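Local coordinates for ABC transporter, substrate binding protein (Polyamine) (Agrobacterium tumefaciens, PDB 4EUO), which binds gamma-aminobutyric acid selectively as a periplasmic solute-binding protein and probably delivers it to an ABC transporter for uptake, at residues A[2-14]-A[29-41]. Sequence-based numbering, arbitrary orientation.
With ABU (gamma-amino-butanoic acid), chain E.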
# COMPACT_ATOMS: atom_id res chain seq x y z
N ASP A 2 -7.98 9.80 -24.05
CA ASP A 2 -8.30 9.03 -22.85
C ASP A 2 -7.25 9.25 -21.78
O ASP A 2 -6.08 9.46 -22.10
CB ASP A 2 -8.34 7.55 -23.19
CG ASP A 2 -9.34 7.20 -24.27
OD1 ASP A 2 -10.43 7.80 -24.29
OD2 ASP A 2 -9.04 6.30 -25.08
N LEU A 3 -7.66 9.12 -20.51
CA LEU A 3 -6.72 9.25 -19.40
C LEU A 3 -6.35 7.84 -18.96
O LEU A 3 -7.22 6.98 -18.90
CB LEU A 3 -7.40 9.99 -18.24
CG LEU A 3 -6.54 10.25 -17.04
CD1 LEU A 3 -6.10 11.66 -16.99
CD2 LEU A 3 -7.26 9.86 -15.76
N VAL A 4 -5.06 7.60 -18.63
CA VAL A 4 -4.61 6.30 -18.19
C VAL A 4 -4.26 6.34 -16.69
O VAL A 4 -3.45 7.17 -16.27
CB VAL A 4 -3.41 5.79 -19.01
CG1 VAL A 4 -2.92 4.45 -18.47
CG2 VAL A 4 -3.76 5.66 -20.50
N PHE A 5 -4.88 5.44 -15.93
CA PHE A 5 -4.65 5.27 -14.50
C PHE A 5 -3.91 4.00 -14.23
O PHE A 5 -4.35 2.95 -14.67
CB PHE A 5 -6.00 5.31 -13.76
CG PHE A 5 -5.90 5.03 -12.27
CD1 PHE A 5 -5.27 5.92 -11.42
CD2 PHE A 5 -6.41 3.86 -11.74
CE1 PHE A 5 -5.17 5.66 -10.05
CE2 PHE A 5 -6.31 3.61 -10.37
CZ PHE A 5 -5.71 4.52 -9.54
N SER A 6 -2.75 4.10 -13.56
CA SER A 6 -1.95 2.93 -13.20
C SER A 6 -2.06 2.66 -11.72
O SER A 6 -1.91 3.58 -10.90
CB SER A 6 -0.48 3.16 -13.54
OG SER A 6 0.33 2.08 -13.09
N SER A 7 -2.27 1.41 -11.36
CA SER A 7 -2.35 1.01 -9.95
C SER A 7 -1.80 -0.41 -9.79
O SER A 7 -1.04 -0.88 -10.64
CB SER A 7 -3.76 1.24 -9.39
OG SER A 7 -3.75 1.05 -7.98
N TRP A 8 -2.15 -1.09 -8.70
CA TRP A 8 -1.49 -2.28 -8.27
C TRP A 8 -2.13 -3.56 -8.77
O TRP A 8 -1.75 -4.64 -8.31
CB TRP A 8 -1.40 -2.23 -6.72
CG TRP A 8 -0.58 -1.05 -6.29
CD1 TRP A 8 -1.02 0.23 -6.08
CD2 TRP A 8 0.83 -1.02 -6.12
NE1 TRP A 8 0.03 1.06 -5.81
CE2 TRP A 8 1.19 0.32 -5.84
CE3 TRP A 8 1.85 -1.99 -6.22
CZ2 TRP A 8 2.52 0.71 -5.60
CZ3 TRP A 8 3.17 -1.59 -6.02
CH2 TRP A 8 3.49 -0.26 -5.67
N GLY A 9 -3.06 -3.43 -9.69
CA GLY A 9 -3.69 -4.57 -10.32
C GLY A 9 -4.69 -5.29 -9.44
O GLY A 9 -4.92 -4.92 -8.28
N GLY A 10 -5.27 -6.31 -10.03
CA GLY A 10 -6.14 -7.24 -9.33
C GLY A 10 -7.32 -6.59 -8.66
O GLY A 10 -7.88 -5.62 -9.15
N THR A 11 -7.65 -7.14 -7.50
CA THR A 11 -8.85 -6.73 -6.77
C THR A 11 -8.85 -5.31 -6.37
O THR A 11 -9.88 -4.64 -6.38
CB THR A 11 -9.15 -7.70 -5.64
OG1 THR A 11 -7.97 -7.89 -4.85
CG2 THR A 11 -9.63 -9.05 -6.16
N THR A 12 -7.66 -4.77 -5.98
CA THR A 12 -7.62 -3.36 -5.57
C THR A 12 -7.88 -2.43 -6.75
O THR A 12 -8.67 -1.49 -6.65
CB THR A 12 -6.28 -3.06 -4.91
OG1 THR A 12 -6.25 -3.91 -3.75
CG2 THR A 12 -6.15 -1.58 -4.50
N GLN A 13 -7.20 -2.67 -7.87
CA GLN A 13 -7.40 -1.79 -9.02
C GLN A 13 -8.80 -1.94 -9.60
O GLN A 13 -9.41 -0.93 -9.99
CB GLN A 13 -6.29 -2.00 -10.06
CG GLN A 13 -6.34 -0.98 -11.19
CD GLN A 13 -5.08 -0.96 -11.99
OE1 GLN A 13 -4.05 -1.53 -11.61
NE2 GLN A 13 -5.13 -0.22 -13.09
N ASP A 14 -9.35 -3.14 -9.57
CA ASP A 14 -10.74 -3.31 -10.03
C ASP A 14 -11.68 -2.49 -9.16
O ASP A 14 -12.63 -1.90 -9.67
CB ASP A 14 -11.15 -4.78 -9.91
CG ASP A 14 -10.51 -5.68 -10.94
OD1 ASP A 14 -9.88 -5.15 -11.90
OD2 ASP A 14 -10.60 -6.91 -10.78
N GLY A 29 -16.45 13.80 -19.30
CA GLY A 29 -16.58 13.22 -20.63
C GLY A 29 -15.31 12.54 -21.09
O GLY A 29 -15.19 12.16 -22.26
N ILE A 30 -14.33 12.35 -20.16
CA ILE A 30 -13.05 11.71 -20.45
C ILE A 30 -13.10 10.25 -19.99
O ILE A 30 -13.46 9.99 -18.84
CB ILE A 30 -11.85 12.49 -19.82
CG1 ILE A 30 -11.80 13.94 -20.36
CG2 ILE A 30 -10.51 11.76 -20.05
CD1 ILE A 30 -11.11 14.99 -19.46
N ASN A 31 -12.75 9.31 -20.89
CA ASN A 31 -12.72 7.88 -20.64
C ASN A 31 -11.42 7.53 -19.89
O ASN A 31 -10.35 8.02 -20.25
CB ASN A 31 -12.82 7.11 -21.96
CG ASN A 31 -12.68 5.60 -21.91
OD1 ASN A 31 -12.03 5.00 -22.78
ND2 ASN A 31 -13.34 4.94 -20.97
N VAL A 32 -11.54 6.69 -18.85
CA VAL A 32 -10.40 6.23 -18.06
C VAL A 32 -10.01 4.85 -18.51
O VAL A 32 -10.85 3.94 -18.52
CB VAL A 32 -10.69 6.25 -16.54
CG1 VAL A 32 -9.49 5.71 -15.74
CG2 VAL A 32 -11.05 7.65 -16.07
N LEU A 33 -8.72 4.65 -18.80
CA LEU A 33 -8.18 3.36 -19.15
C LEU A 33 -7.29 2.85 -18.01
O LEU A 33 -6.65 3.67 -17.34
CB LEU A 33 -7.37 3.44 -20.45
CG LEU A 33 -8.13 3.94 -21.69
CD1 LEU A 33 -7.20 4.03 -22.87
CD2 LEU A 33 -9.33 3.05 -22.01
N GLN A 34 -7.25 1.55 -17.80
CA GLN A 34 -6.45 0.98 -16.71
C GLN A 34 -5.13 0.47 -17.21
O GLN A 34 -5.08 -0.21 -18.25
CB GLN A 34 -7.19 -0.20 -16.03
CG GLN A 34 -8.60 0.14 -15.52
CD GLN A 34 -8.54 1.17 -14.42
OE1 GLN A 34 -7.61 1.17 -13.57
NE2 GLN A 34 -9.43 2.14 -14.46
N ASP A 35 -4.06 0.71 -16.46
CA ASP A 35 -2.78 0.12 -16.76
C ASP A 35 -2.03 -0.19 -15.46
O ASP A 35 -2.51 0.06 -14.35
CB ASP A 35 -1.94 0.98 -17.75
CG ASP A 35 -0.83 0.23 -18.50
OD1 ASP A 35 -0.76 -1.01 -18.38
OD2 ASP A 35 -0.02 0.89 -19.16
N GLY A 36 -0.85 -0.76 -15.61
CA GLY A 36 -0.01 -1.15 -14.50
C GLY A 36 0.51 -2.56 -14.69
O GLY A 36 0.50 -3.10 -15.81
N PRO A 37 0.98 -3.19 -13.62
CA PRO A 37 1.01 -2.65 -12.25
C PRO A 37 2.02 -1.53 -12.05
O PRO A 37 3.05 -1.46 -12.72
CB PRO A 37 1.34 -3.88 -11.41
CG PRO A 37 2.24 -4.68 -12.35
CD PRO A 37 1.57 -4.54 -13.69
N THR A 38 1.76 -0.68 -11.05
CA THR A 38 2.70 0.38 -10.73
C THR A 38 4.09 -0.20 -10.61
O THR A 38 4.31 -1.18 -9.88
CB THR A 38 2.30 1.07 -9.46
OG1 THR A 38 1.05 1.70 -9.75
CG2 THR A 38 3.34 2.13 -8.99
N ASP A 39 5.05 0.42 -11.27
CA ASP A 39 6.42 -0.02 -11.29
C ASP A 39 7.25 1.24 -11.41
O ASP A 39 7.11 1.97 -12.40
CB ASP A 39 6.61 -0.96 -12.49
CG ASP A 39 8.00 -1.53 -12.62
OD1 ASP A 39 8.12 -2.78 -12.63
OD2 ASP A 39 8.96 -0.75 -12.71
N TYR A 40 8.10 1.50 -10.41
CA TYR A 40 8.84 2.74 -10.39
C TYR A 40 9.90 2.82 -11.47
O TYR A 40 10.17 3.93 -11.97
CB TYR A 40 9.42 2.99 -9.00
CG TYR A 40 8.37 2.90 -7.90
CD1 TYR A 40 7.14 3.54 -8.03
CD2 TYR A 40 8.64 2.23 -6.72
CE1 TYR A 40 6.17 3.46 -7.02
CE2 TYR A 40 7.69 2.13 -5.71
CZ TYR A 40 6.46 2.76 -5.87
OH TYR A 40 5.48 2.67 -4.91
N GLY A 41 10.44 1.67 -11.87
CA GLY A 41 11.41 1.64 -12.97
C GLY A 41 10.73 2.01 -14.28
O GLY A 41 11.29 2.80 -15.07
N ABU E . 0.78 -0.09 -1.81
CD ABU E . -0.44 -0.74 -1.32
CB ABU E . -1.15 -1.49 -2.42
CG ABU E . -2.39 -2.11 -1.88
C ABU E . -3.15 -3.01 -2.83
O ABU E . -4.03 -3.86 -2.31
OXT ABU E . -2.88 -3.08 -4.12
O HOH W 1 -11.57 10.19 -23.45
O HOH W 2 -8.55 1.52 -11.17
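Leu3 and Phe5 each donate through N and accept through O, giving a parallel pairing with strand 32-35 and the residue before it: Leu3 N to Asn31 O, Leu33 N to Leu3 O, Phe5 N to Leu33 O and Asp35 N to Phe5 O, all at 2.8-2.9 Å. Past the strand ends, Thr38 N reaches Ser7 O at 2.8 Å, from above the carbonyl plane. Gly36, at a phi of 133° that glycine accepts readily, and the cis peptide before Pro37 shape this turn.

Gln13 uses its amide to tie the first turn of its helix to the second strand. Its NE2 lies 2.9 Å from Gln34 OE1, on a lone pair, and 2.9 Å from Asp35 O, with both acceptors close to the amide plane, while OE1 accepts from Gly9 N. Glutamine suits the place because one flat group both donates twice and accepts, which fixes its rotation. Asp35 O is gripped from opposite faces by Gln13 NE2 and Ser7 N. Gln34, bent at chi2 (-64°), brings OE1 to the edge of the Phe5 ring.

Beta-branched Ile30 and Val32 suit the apolar face, each turning a methyl to the first strand: Ile30 CG2 meets Leu3 CB, and Val32 CG1 meets Phe5 CB at 4.0 Å. Flat Trp8 suits a place between turn and ligand. Thr38 CB makes a CH-pi contact 3.9 Å from the centroid of its six-membered ring, GABA lies over the opposite face, and Tyr40 OH, hydrogen-bonded to Glu60, sits at the edge. Threonine serves both needs, its carbons against the indole and its hydroxyl hydrogen-bonded to Asp58 O; Trp8 NE1 hydrogen-bonds to Asp58 OD1.

The two strands and helix 10-28 form a beta-alpha-beta unit. Strand 56-60 pairs with the other edge of strand 3-6, helix 237-247 packs on Leu3 and Val32, and helix 10-28 presents Thr12 to the ligand carboxylate.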